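Local coordinates for lactate racemase apoprotein (Thermoanaerobacterium thermosaccharolyticum, PDB 2YJG) that interconverts the D and L isomers of lactate with a nickel pincer cofactor derived from nicotinic acid mononucleotide, at residues E172-F175 and F176-F179; Y294-V297 and K298-A302; L17-E20 and R21-G24. One frame throughout, in Å; residues are numbered along the deposited sequence.

Overall arrangement
Interactions 1 and 2 are buried and adjoin each other, their centres about 12 Å apart, whereas interaction 3 lies at the surface, with its centre about 29 Å from that of interaction 1 and about 23 Å from that of interaction 2. The hairpin of interaction 1 meets helix 293-305 of interaction 2 directly: F175 CZ packs 3.7 Å from K298 CG. H174 on the hairpin and Q295 and K298 on the helix are probable active-site residues, so this contact joins two parts of one site. Interaction 1 is dominated by aromatic rings and interaction 2 by helical bonds and an amide-ammonium pair; interaction 3 combines a backbone turn with a small aliphatic contact.

Interaction 1 of 3, residues E172-F175 and F176-F179; sequences EPHF and FAGF
H174 presents the edge of its imidazole to the face of F176 in a T-shaped (edge-to-face) pair, with centroids 4.5 Å apart and planes at 86°. NE2 of H174 sits over the centre of the phenyl ring, 3.6 Å from F176 CZ. The imidazole is brought alongside F176 by a chi1 of 178°, with CG anti to the backbone N. A third ring completes an aromatic cluster: F175 lies beside F176 at an oblique 49°, its CE1 3.3 Å from F176 CE2, and F175 CD1 also rests over the rim of one imidazole face. At the edge of the imidazole, H174 CD2 lies 3.5 Å from A177 CB, and A177 N sits near the ring plane at that edge.

Backbone bonds close the short antiparallel hairpin. H174 N donates to G178 O (2.9 Å), while the return bond from G178 N to H174 O is weak. One step outward, P173 and F179 form a non-hydrogen-bonded pair, next to which F179 CA makes a CA-H...O contact of 3.3 Å with E172 O.

F176 also meets the rings of H200 and W358, and H174 touches K184. By similarity H174 is a proton donor/acceptor, H200 a nickel ligand and K184 the cofactor attachment point. With F176 and A177 at its edge and F175 over one face, the imidazole is probably limited in its rotation, consistent with a fixed orientation for proton transfer.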
loop_
_atom_site.group_PDB
_atom_site.type_symbol
_atom_site.label_atom_id
_atom_site.label_comp_id
_atom_site.label_asym_id
_atom_site.label_seq_id
_atom_site.Cartn_x
_atom_site.Cartn_y
_atom_site.Cartn_z
ATOM N N GLU A 172 0.141 -17.663 22.024
ATOM C CA GLU A 172 1.407 -17.942 22.722
ATOM C C GLU A 172 1.133 -17.509 24.175
ATOM O O GLU A 172 0.147 -16.808 24.437
ATOM C CB GLU A 172 2.586 -17.148 22.156
ATOM C CG GLU A 172 2.483 -15.620 22.449
ATOM C CD GLU A 172 3.602 -14.789 21.806
ATOM O OE1 GLU A 172 4.410 -15.343 21.007
ATOM O OE2 GLU A 172 3.623 -13.563 22.102
ATOM N N PRO A 173 2.020 -17.848 25.114
ATOM C CA PRO A 173 1.702 -17.498 26.479
ATOM C C PRO A 173 1.757 -16.004 26.650
ATOM O O PRO A 173 2.469 -15.341 25.913
ATOM C CB PRO A 173 2.852 -18.137 27.262
ATOM C CG PRO A 173 3.280 -19.302 26.396
ATOM C CD PRO A 173 3.157 -18.776 25.041
ATOM N N HIS A 174 1.052 -15.487 27.631
ATOM C CA HIS A 174 1.119 -14.047 27.958
ATOM C C HIS A 174 1.098 -13.884 29.459
ATOM O O HIS A 174 0.221 -14.470 30.173
ATOM C CB HIS A 174 -0.019 -13.294 27.263
ATOM C CG HIS A 174 -0.044 -11.844 27.593
ATOM N ND1 HIS A 174 0.339 -10.845 26.717
ATOM C CD2 HIS A 174 -0.393 -11.226 28.744
ATOM C CE1 HIS A 174 0.218 -9.669 27.334
ATOM N NE2 HIS A 174 -0.221 -9.886 28.558
ATOM N N PHE A 175 2.022 -13.085 29.965
ATOM C CA PHE A 175 2.314 -13.060 31.383
ATOM C C PHE A 175 1.226 -12.480 32.315
ATOM O O PHE A 175 1.338 -12.628 33.549
ATOM C CB PHE A 175 3.656 -12.426 31.662
ATOM C CG PHE A 175 3.747 -10.907 31.460
ATOM C CD1 PHE A 175 3.100 -10.266 30.403
ATOM C CD2 PHE A 175 4.547 -10.155 32.298
ATOM C CE1 PHE A 175 3.222 -8.932 30.251
ATOM C CE2 PHE A 175 4.690 -8.783 32.119
ATOM C CZ PHE A 175 4.024 -8.199 31.036
ATOM N N PHE A 176 0.221 -11.804 31.767
ATOM C CA PHE A 176 -0.974 -11.503 32.607
ATOM C C PHE A 176 -2.334 -11.797 31.997
ATOM O O PHE A 176 -3.267 -11.915 32.742
ATOM C CB PHE A 176 -0.936 -10.067 33.192
ATOM C CG PHE A 176 -0.838 -8.978 32.188
ATOM C CD1 PHE A 176 -1.983 -8.474 31.592
ATOM C CD2 PHE A 176 0.392 -8.371 31.907
ATOM C CE1 PHE A 176 -1.928 -7.421 30.681
ATOM C CE2 PHE A 176 0.473 -7.308 31.004
ATOM C CZ PHE A 176 -0.671 -6.830 30.378
ATOM N N ALA A 177 -2.466 -11.867 30.677
ATOM C CA ALA A 177 -3.694 -12.313 30.036
ATOM C C ALA A 177 -3.756 -13.827 29.812
ATOM O O ALA A 177 -4.719 -14.323 29.260
ATOM C CB ALA A 177 -3.875 -11.606 28.669
ATOM N N GLY A 178 -2.716 -14.549 30.225
ATOM C CA GLY A 178 -2.695 -16.019 30.143
ATOM C C GLY A 178 -2.151 -16.478 28.826
ATOM O O GLY A 178 -1.095 -17.137 28.753
ATOM N N PHE A 179 -2.891 -16.145 27.769
ATOM C CA PHE A 179 -2.440 -16.376 26.398
ATOM C C PHE A 179 -2.830 -15.211 25.521
ATOM O O PHE A 179 -3.749 -14.480 25.834
ATOM C CB PHE A 179 -3.082 -17.657 25.805
ATOM C CG PHE A 179 -2.751 -18.899 26.545
ATOM C CD1 PHE A 179 -3.466 -19.298 27.649
ATOM C CD2 PHE A 179 -1.777 -19.730 26.061
ATOM C CE1 PHE A 179 -3.122 -20.481 28.347
ATOM C CE2 PHE A 179 -1.414 -20.913 26.707
ATOM C CZ PHE A 179 -2.102 -21.307 27.870
#

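Interaction 2 of 3, residues Y294-V297 and K298-A302; sequences YQSV and KGMTA
Q295 and K298 are joined through the backbone by a bond from K298 N to Q295 O (3.0 Å), a three-residue step at a kink in helix 293-305, after which four-residue steps resume with M300 N bonded to S296 O (3.1 Å) and T301 N to V297 O. The side chains of the same two residues run side by side. K298 is extended beyond CG and reaches back along the helix, while Q295 bends at chi2 (-55°) to bring its amide across. K298 NZ then donates to Q295 OE1 over 2.8 Å, in the carbonyl plane and on a lone pair, so the amide oxygen is directed at the ammonium group.

On a different side of the helix, M300 lies along the preceding turn. Its CG is 3.2 Å from S296 O, and its terminal CE reaches 3.4 Å from S296 OG, a hydroxyl that is itself bonded to I293 O. T301 folds back on its own turn: OG1 donates to K298 O (2.6 Å) in the plane of that carbonyl, which also receives a weak bond from T301 N.

At the kink, G299 N is bonded to the side chain of N284. The Q295-K298 pair is consistent with a substrate-binding site, a role assigned to both residues by similarity; K298 lies close to H174, the likely proton donor/acceptor.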
loop_
_atom_site.group_PDB
_atom_site.type_symbol
_atom_site.label_atom_id
_atom_site.label_comp_id
_atom_site.label_asym_id
_atom_site.label_seq_id
_atom_site.Cartn_x
_atom_site.Cartn_y
_atom_site.Cartn_z
ATOM N N TYR A 294 11.415 -2.923 29.600
ATOM C CA TYR A 294 9.961 -3.087 29.645
ATOM C C TYR A 294 9.587 -4.532 29.243
ATOM O O TYR A 294 8.865 -5.223 29.954
ATOM C CB TYR A 294 9.348 -2.046 28.714
ATOM C CG TYR A 294 7.841 -1.952 28.759
ATOM C CD1 TYR A 294 7.069 -2.844 28.055
ATOM C CD2 TYR A 294 7.191 -0.954 29.489
ATOM C CE1 TYR A 294 5.669 -2.782 28.084
ATOM C CE2 TYR A 294 5.793 -0.854 29.488
ATOM C CZ TYR A 294 5.052 -1.758 28.797
ATOM O OH TYR A 294 3.689 -1.674 28.828
ATOM N N GLN A 295 10.073 -4.986 28.100
ATOM C CA GLN A 295 9.753 -6.333 27.609
ATOM C C GLN A 295 10.336 -7.409 28.504
ATOM O O GLN A 295 9.766 -8.464 28.671
ATOM C CB GLN A 295 10.260 -6.544 26.169
ATOM C CG GLN A 295 9.457 -5.836 25.110
ATOM C CD GLN A 295 8.031 -6.165 25.138
ATOM O OE1 GLN A 295 7.638 -7.329 25.275
ATOM N NE2 GLN A 295 7.189 -5.122 24.984
ATOM N N SER A 296 11.493 -7.134 29.072
ATOM C CA SER A 296 12.230 -8.146 29.881
ATOM C C SER A 296 11.569 -8.536 31.205
ATOM O O SER A 296 11.862 -9.616 31.749
ATOM C CB SER A 296 13.641 -7.660 30.164
ATOM O OG SER A 296 13.673 -6.719 31.254
ATOM N N VAL A 297 10.649 -7.703 31.690
ATOM C CA VAL A 297 9.789 -8.109 32.806
ATOM C C VAL A 297 9.060 -9.427 32.491
ATOM O O VAL A 297 8.796 -10.183 33.405
ATOM C CB VAL A 297 8.806 -7.001 33.165
ATOM C CG1 VAL A 297 7.910 -7.369 34.455
ATOM C CG2 VAL A 297 9.565 -5.666 33.395
ATOM N N LYS A 298 8.733 -9.711 31.238
ATOM C CA LYS A 298 8.078 -10.996 30.860
ATOM C C LYS A 298 8.891 -12.254 31.241
ATOM O O LYS A 298 8.395 -13.142 32.005
ATOM C CB LYS A 298 7.706 -11.007 29.409
ATOM C CG LYS A 298 6.698 -9.857 29.026
ATOM C CD LYS A 298 6.518 -9.749 27.564
ATOM C CE LYS A 298 5.453 -8.717 27.180
ATOM N NZ LYS A 298 5.198 -8.693 25.671
ATOM N N GLY A 299 10.143 -12.275 30.809
ATOM C CA GLY A 299 11.111 -13.350 31.178
ATOM C C GLY A 299 11.351 -13.391 32.680
ATOM O O GLY A 299 11.536 -14.440 33.290
ATOM N N MET A 300 11.380 -12.221 33.321
ATOM C CA MET A 300 11.562 -12.212 34.754
ATOM C C MET A 300 10.460 -12.929 35.531
ATOM O O MET A 300 10.732 -13.516 36.615
ATOM C CB MET A 300 11.640 -10.782 35.308
ATOM C CG MET A 300 12.785 -9.922 34.768
ATOM S SD MET A 300 12.766 -8.296 35.529
ATOM C CE MET A 300 13.986 -7.501 34.512
ATOM N N THR A 301 9.233 -12.856 35.003
ATOM C CA THR A 301 8.096 -13.571 35.628
ATOM C C THR A 301 8.284 -15.097 35.571
ATOM O O THR A 301 7.812 -15.788 36.468
ATOM C CB THR A 301 6.677 -13.235 35.052
ATOM O OG1 THR A 301 6.523 -13.701 33.704
ATOM C CG2 THR A 301 6.320 -11.707 35.226
ATOM N N ALA A 302 8.937 -15.612 34.512
ATOM C CA ALA A 302 9.224 -17.055 34.398
ATOM C C ALA A 302 10.272 -17.345 35.480
ATOM O O ALA A 302 10.152 -18.338 36.185
ATOM C CB ALA A 302 9.777 -17.403 32.993
#

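Interaction 3 of 3, residues L17-E20 and R21-G24; sequences LPDE and RIQG
A short 3-10 turn, in which P18 and D19 pair with R21 and I22, carries the chain from strand 11-16 into strand 22-25. Its two backbone bonds each span three residues: R21 N donates to P18 O over 2.9 Å, and I22 N to D19 O over 3.0 Å with an angle of 160° at the hydrogen. Both donors stand well above the plane of the carbonyl they use.

The apolar part of the contact lies between L17 and I22, whose side chains cross obliquely. L17 CD2 comes 3.9 Å from I22 CG1, while I22 CD1 passes 3.8 Å from L17 O and 4.0 Å from D19 CA, so the isoleucine leans along the start of the turn. Its chi1 of -61°, which sets CG1 beside the backbone N, directs this branch there. Replacing I22 with a glycine would probably open a gap beside L17 CD2 and leave the start of the turn, at L17 O and D19 CA, without its aliphatic cover. P18 and R21 run side by side, with P18 CG 4.1 Å from R21 CG. Beyond this point R21 bends at chi2 and chi3, and its guanidinium group leaves the turn for a salt bridge with E403 and a hydrogen bond to S410 O.

D19 OD1 is bonded to A2 N, tying the turn to the chain's start. L17 and R21 both pack on I412, so the turn lies against strand 412-415, the parallel neighbour of strand 22-25, which is at the edge of the parallel sheet within this chain.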
loop_
_atom_site.group_PDB
_atom_site.type_symbol
_atom_site.label_atom_id
_atom_site.label_comp_id
_atom_site.label_asym_id
_atom_site.label_seq_id
_atom_site.Cartn_x
_atom_site.Cartn_y
_atom_site.Cartn_z
ATOM N N LEU A 17 28.167 -23.964 32.726
ATOM C CA LEU A 17 27.709 -24.012 34.117
ATOM C C LEU A 17 27.828 -25.459 34.628
ATOM O O LEU A 17 27.199 -26.352 34.045
ATOM C CB LEU A 17 26.234 -23.592 34.221
ATOM C CG LEU A 17 25.625 -23.567 35.603
ATOM C CD1 LEU A 17 26.391 -22.690 36.639
ATOM C CD2 LEU A 17 24.145 -23.109 35.381
ATOM N N PRO A 18 28.591 -25.678 35.693
ATOM C CA PRO A 18 28.808 -27.054 36.106
ATOM C C PRO A 18 27.536 -27.805 36.478
ATOM O O PRO A 18 26.695 -27.290 37.262
ATOM C CB PRO A 18 29.711 -26.932 37.324
ATOM C CG PRO A 18 29.999 -25.454 37.523
ATOM C CD PRO A 18 29.564 -24.758 36.310
ATOM N N ASP A 19 27.410 -29.031 35.949
ATOM C CA ASP A 19 26.183 -29.802 36.126
ATOM C C ASP A 19 25.750 -29.932 37.590
ATOM O O ASP A 19 24.556 -29.929 37.900
ATOM C CB ASP A 19 26.356 -31.230 35.538
ATOM C CG ASP A 19 26.605 -31.259 34.024
ATOM O OD1 ASP A 19 26.171 -30.372 33.229
ATOM O OD2 ASP A 19 27.210 -32.265 33.588
ATOM N N GLU A 20 26.708 -30.023 38.513
ATOM C CA GLU A 20 26.391 -30.210 39.938
ATOM C C GLU A 20 25.624 -29.021 40.558
ATOM O O GLU A 20 24.903 -29.187 41.553
ATOM C CB GLU A 20 27.647 -30.503 40.783
ATOM C CG GLU A 20 28.763 -29.451 40.735
ATOM C CD GLU A 20 29.491 -29.208 42.088
ATOM O OE1 GLU A 20 29.051 -29.664 43.166
ATOM O OE2 GLU A 20 30.521 -28.510 42.096
ATOM N N ARG A 21 25.784 -27.857 39.942
ATOM C CA ARG A 21 25.053 -26.624 40.279
ATOM C C ARG A 21 23.629 -26.501 39.707
ATOM O O ARG A 21 22.936 -25.552 40.072
ATOM C CB ARG A 21 25.856 -25.383 39.840
ATOM C CG ARG A 21 27.259 -25.217 40.513
ATOM C CD ARG A 21 27.193 -25.036 42.030
ATOM N NE ARG A 21 26.329 -23.941 42.454
ATOM C CZ ARG A 21 26.641 -22.652 42.366
ATOM N NH1 ARG A 21 27.820 -22.270 41.863
ATOM N NH2 ARG A 21 25.758 -21.737 42.767
ATOM N N ILE A 22 23.171 -27.461 38.866
ATOM C CA ILE A 22 21.933 -27.327 38.113
ATOM C C ILE A 22 20.815 -28.117 38.727
ATOM O O ILE A 22 20.917 -29.345 38.894
ATOM C CB ILE A 22 22.113 -27.752 36.647
ATOM C CG1 ILE A 22 23.146 -26.856 35.966
ATOM C CG2 ILE A 22 20.754 -27.694 35.855
ATOM C CD1 ILE A 22 23.515 -27.289 34.565
ATOM N N GLN A 23 19.732 -27.433 39.054
ATOM C CA GLN A 23 18.551 -28.095 39.474
ATOM C C GLN A 23 18.006 -28.772 38.240
ATOM O O GLN A 23 18.053 -30.024 38.090
ATOM C CB GLN A 23 17.560 -27.118 40.138
ATOM C CG GLN A 23 16.381 -27.787 40.800
ATOM C CD GLN A 23 16.725 -28.554 42.036
ATOM O OE1 GLN A 23 17.208 -27.994 43.015
ATOM N NE2 GLN A 23 16.487 -29.886 42.002
ATOM N N GLY A 24 17.511 -27.963 37.322
ATOM C CA GLY A 24 16.941 -28.439 36.100
ATOM C C GLY A 24 17.194 -27.383 35.012
ATOM O O GLY A 24 17.428 -26.204 35.317
#